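PDB 6SQX: peptide-binding protein from Photobacterium damsela subsp. piscicida, which probably acts as a secreted cysteine-type D,L-endopeptidase of the NlpC/P60 (peptidase C40) family, cleaving the peptidoglycan of potentially competing bacteria. Local coordinates for residues T97-G106 and S153-Y161. Residues are numbered along the deposited sequence; the frame is centred on the assembly and turned at random. Where two conformers were deposited one is given.
With EDO (1,2-ethanediol), chain H; EDO (1,2-ethanediol), chain I; EDO (1,2-ethanediol), chain U.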
loop_
_atom_site.group_PDB
_atom_site.type_symbol
_atom_site.label_atom_id
_atom_site.label_comp_id
_atom_site.label_asym_id
_atom_site.label_seq_id
_atom_site.Cartn_x
_atom_site.Cartn_y
_atom_site.Cartn_z
ATOM N N THR A 97 -1.716 10.705 18.175
ATOM C CA THR A 97 -1.272 11.411 16.973
ATOM C C THR A 97 -1.201 12.909 17.221
ATOM O O THR A 97 -0.218 13.564 16.841
ATOM C CB THR A 97 -2.215 11.077 15.812
ATOM O OG1 THR A 97 -2.229 9.658 15.624
ATOM C CG2 THR A 97 -1.765 11.752 14.515
ATOM N N ILE A 98 -2.216 13.465 17.892
ATOM C CA ILE A 98 -2.174 14.876 18.255
ATOM C C ILE A 98 -0.924 15.164 19.074
ATOM O O ILE A 98 -0.184 16.113 18.794
ATOM C CB ILE A 98 -3.445 15.272 19.033
ATOM C CG1 ILE A 98 -4.665 15.254 18.123
ATOM C CG2 ILE A 98 -3.302 16.675 19.604
ATOM C CD1 ILE A 98 -5.974 15.384 18.882
ATOM N N ARG A 99 -0.700 14.368 20.132
ATOM C CA ARG A 99 0.454 14.580 21.000
ATOM C C ARG A 99 1.763 14.507 20.221
ATOM O O ARG A 99 2.703 15.278 20.484
ATOM C CB ARG A 99 0.432 13.556 22.141
ATOM C CG ARG A 99 1.438 13.804 23.256
ATOM C CD ARG A 99 1.185 12.890 24.462
ATOM N NE ARG A 99 1.351 11.474 24.147
ATOM C CZ ARG A 99 0.346 10.612 23.981
ATOM N NH1 ARG A 99 0.611 9.348 23.687
ATOM N NH2 ARG A 99 -0.919 11.002 24.124
ATOM N N TYR A 100 1.851 13.567 19.281
ATOM C CA TYR A 100 3.088 13.379 18.534
ATOM C C TYR A 100 3.468 14.645 17.779
ATOM O O TYR A 100 4.640 15.042 17.769
ATOM C CB TYR A 100 2.915 12.223 17.558
ATOM C CG TYR A 100 4.173 11.865 16.831
ATOM C CD1 TYR A 100 5.055 10.925 17.341
ATOM C CD2 TYR A 100 4.470 12.447 15.603
ATOM C CE1 TYR A 100 6.221 10.586 16.645
ATOM C CE2 TYR A 100 5.626 12.128 14.915
ATOM C CZ TYR A 100 6.497 11.195 15.426
ATOM O OH TYR A 100 7.642 10.897 14.719
ATOM N N TYR A 101 2.492 15.295 17.131
ATOM C CA TYR A 101 2.802 16.490 16.348
ATOM C C TYR A 101 2.827 17.770 17.170
ATOM O O TYR A 101 3.535 18.718 16.798
ATOM C CB TYR A 101 1.854 16.599 15.155
ATOM C CG TYR A 101 2.171 15.497 14.186
ATOM C CD1 TYR A 101 3.354 15.540 13.446
ATOM C CD2 TYR A 101 1.316 14.393 14.014
ATOM C CE1 TYR A 101 3.681 14.525 12.565
ATOM C CE2 TYR A 101 1.639 13.357 13.114
ATOM C CZ TYR A 101 2.836 13.430 12.401
ATOM O OH TYR A 101 3.171 12.417 11.538
ATOM N N LYS A 102 2.116 17.813 18.305
ATOM C CA LYS A 102 2.232 18.972 19.180
ATOM C C LYS A 102 3.660 19.124 19.687
ATOM O O LYS A 102 4.146 20.242 19.841
ATOM C CB LYS A 102 1.264 18.866 20.355
ATOM C CG LYS A 102 -0.133 19.402 20.067
ATOM C CD LYS A 102 -0.783 19.924 21.354
ATOM C CE LYS A 102 -2.316 19.901 21.305
ATOM N NZ LYS A 102 -2.917 20.748 20.236
ATOM N N GLU A 103 4.352 18.007 19.887
ATOM C CA GLU A 103 5.685 17.950 20.469
ATOM C C GLU A 103 6.805 18.171 19.460
ATOM O O GLU A 103 7.977 18.092 19.845
ATOM C CB GLU A 103 5.889 16.586 21.148
ATOM C CG GLU A 103 5.015 16.373 22.385
ATOM C CD GLU A 103 5.197 15.004 23.008
ATOM O OE1 GLU A 103 5.912 14.158 22.418
ATOM O OE2 GLU A 103 4.609 14.773 24.090
ATOM N N ARG A 104 6.494 18.429 18.186
ATOM C CA ARG A 104 7.527 18.479 17.161
ATOM C C ARG A 104 7.460 19.754 16.339
ATOM O O ARG A 104 6.426 20.417 16.247
ATOM C CB ARG A 104 7.451 17.285 16.216
ATOM C CG ARG A 104 8.090 16.063 16.788
ATOM C CD ARG A 104 7.689 14.818 16.000
ATOM N NE ARG A 104 8.399 13.651 16.524
ATOM C CZ ARG A 104 8.076 13.037 17.659
ATOM N NH1 ARG A 104 7.061 13.485 18.385
ATOM N NH2 ARG A 104 8.771 11.978 18.070
ATOM N N SER A 105 8.615 20.091 15.766
ATOM C CA SER A 105 8.773 21.139 14.778
ATOM C C SER A 105 9.065 20.488 13.434
ATOM O O SER A 105 9.714 19.438 13.354
ATOM C CB SER A 105 9.948 22.052 15.123
ATOM O OG SER A 105 9.833 22.549 16.438
ATOM N N GLY A 106 8.578 21.117 12.384
ATOM C CA GLY A 106 8.780 20.583 11.061
ATOM C C GLY A 106 8.384 21.628 10.058
ATOM O O GLY A 106 8.350 22.823 10.365
ATOM N N SER A 153 -3.349 11.265 8.726
ATOM C CA SER A 153 -3.384 10.937 10.149
ATOM C C SER A 153 -4.098 11.994 10.977
ATOM O O SER A 153 -4.515 11.696 12.105
ATOM C CB SER A 153 -1.976 10.725 10.662
ATOM O OG SER A 153 -1.236 11.927 10.679
ATOM N N LEU A 154 -4.199 13.226 10.490
ATOM C CA LEU A 154 -4.917 14.345 11.080
ATOM C C LEU A 154 -5.750 14.959 9.969
ATOM O O LEU A 154 -5.383 14.842 8.795
ATOM C CB LEU A 154 -3.927 15.415 11.562
ATOM C CG LEU A 154 -3.033 15.014 12.735
ATOM C CD1 LEU A 154 -2.003 16.113 12.984
ATOM C CD2 LEU A 154 -3.897 14.763 13.992
ATOM N N PRO A 155 -6.847 15.625 10.298
ATOM C CA PRO A 155 -7.726 16.172 9.227
ATOM C C PRO A 155 -7.172 17.463 8.647
ATOM O O PRO A 155 -7.614 18.579 8.963
ATOM C CB PRO A 155 -9.055 16.393 9.956
ATOM C CG PRO A 155 -8.649 16.634 11.407
ATOM C CD PRO A 155 -7.489 15.674 11.626
ATOM N N THR A 156 -6.178 17.297 7.770
ATOM C CA THR A 156 -5.535 18.435 7.127
ATOM C C THR A 156 -4.848 17.949 5.867
ATOM O O THR A 156 -4.342 16.818 5.820
ATOM C CB THR A 156 -4.491 19.120 8.039
ATOM O OG1 THR A 156 -3.907 20.268 7.385
ATOM C CG2 THR A 156 -3.381 18.152 8.430
ATOM N N SER A 157 -4.880 18.804 4.847
ATOM C CA SER A 157 -4.104 18.579 3.639
ATOM C C SER A 157 -2.696 19.139 3.754
ATOM O O SER A 157 -1.874 18.910 2.854
ATOM C CB SER A 157 -4.815 19.179 2.425
ATOM O OG SER A 157 -5.049 20.560 2.620
ATOM N N ASP A 158 -2.406 19.860 4.828
ATOM C CA ASP A 158 -1.069 20.396 5.019
ATOM C C ASP A 158 -0.150 19.256 5.417
ATOM O O ASP A 158 -0.605 18.233 5.942
ATOM C CB ASP A 158 -1.106 21.438 6.127
ATOM C CG ASP A 158 0.066 22.426 6.045
ATOM O OD1 ASP A 158 0.898 22.298 5.108
ATOM O OD2 ASP A 158 0.162 23.337 6.902
ATOM N N ALA A 159 1.134 19.405 5.083
ATOM C CA ALA A 159 2.135 18.366 5.283
ATOM C C ALA A 159 2.846 18.551 6.609
ATOM O O ALA A 159 2.861 19.651 7.188
ATOM C CB ALA A 159 3.183 18.419 4.165
ATOM N N PHE A 160 3.484 17.460 7.066
ATOM C CA PHE A 160 4.553 17.544 8.072
ATOM C C PHE A 160 5.777 16.874 7.466
ATOM O O PHE A 160 5.818 15.637 7.370
ATOM C CB PHE A 160 4.202 16.861 9.404
ATOM C CG PHE A 160 5.283 17.023 10.444
ATOM C CD1 PHE A 160 6.374 16.165 10.485
ATOM C CD2 PHE A 160 5.228 18.057 11.339
ATOM C CE1 PHE A 160 7.398 16.333 11.404
ATOM C CE2 PHE A 160 6.249 18.239 12.273
ATOM C CZ PHE A 160 7.332 17.369 12.301
ATOM N N TYR A 161 6.743 17.694 7.047
ATOM C CA TYR A 161 8.043 17.242 6.575
ATOM C C TYR A 161 9.097 17.526 7.630
ATOM O O TYR A 161 9.022 18.524 8.355
ATOM C CB TYR A 161 8.456 18.013 5.321
ATOM C CG TYR A 161 7.593 17.769 4.116
ATOM C CD1 TYR A 161 7.576 16.508 3.479
ATOM C CD2 TYR A 161 6.861 18.814 3.566
ATOM C CE1 TYR A 161 6.790 16.286 2.353
ATOM C CE2 TYR A 161 6.104 18.628 2.399
ATOM C CZ TYR A 161 6.052 17.352 1.818
ATOM O OH TYR A 161 5.299 17.141 0.680
HETATM C C1 EDO H . 8.197 12.455 11.690
HETATM O O1 EDO H . 8.498 12.846 13.044
HETATM C C2 EDO H . 9.067 11.275 11.288
HETATM O O2 EDO H . 10.457 11.666 11.409
HETATM C C1 EDO I . -3.097 6.916 13.601
HETATM O O1 EDO I . -2.678 8.245 13.251
HETATM C C2 EDO I . -3.804 6.326 12.392
HETATM O O2 EDO I . -4.555 7.370 11.783
HETATM C C1 EDO U . 4.989 8.388 10.666
HETATM O O1 EDO U . 5.732 7.356 10.017
HETATM C C2 EDO U . 5.827 9.031 11.762
HETATM O O2 EDO U . 4.940 9.686 12.674
HETATM O O HOH W 1 1.254 10.691 10.993
#
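Tyr101 and Phe160 meet ring against ring: over one face of Phe160 lies Tyr101 CE1, offset toward the rim and 3.6 Å from Phe160 CG. The rings meet obliquely, centroids 5.1 Å apart and planes at 58°. Tyr100 CD2 sits over the centre of one Tyr101 face, and a water lies in plane at that ring's edge. This water is 2.6 Å from Tyr101 OH and also hydrogen-bonds Ser153 OG, giving the two segments a polar bridge where no direct hydrogen bond joins them. Tyr100 in turn carries the Arg104 guanidinium over one face; Arg104 NH1 donates to Tyr100 O (2.9 Å, 144° at the hydrogen), which ties the arginine back to the helix. The Phe160 rim reaches the chain beyond the helix, Phe160 CE2 lying 3.7 Å from Gly106 CA. Phe160 CG stands anti to the backbone N (chi1 -177°), which carries the ring across to the chain at Ser105 and Gly106. Beside Ser153, Leu154 splits its two methyls between an aromatic and an aliphatic partner, CD1 to Tyr101 CD2 (3.9 Å) and CD2 to Thr97 CG2 (3.7 Å). Thr97 OG1 is turned beside its own backbone N, where it bonds Leu93 O within the helix and accepts from an ethanediol. Met126 of helix 118-126 adds to the apolar cluster at Ile98 and Leu154. The C-terminal end of helix 90-102 thus packs through an aromatic cluster on the long connection between strands 149-152 and 177-181, whose place between sheet strands 142-145 and 186-192 is consistent with the RT loop of a bacterial SH3 (SH3b) domain.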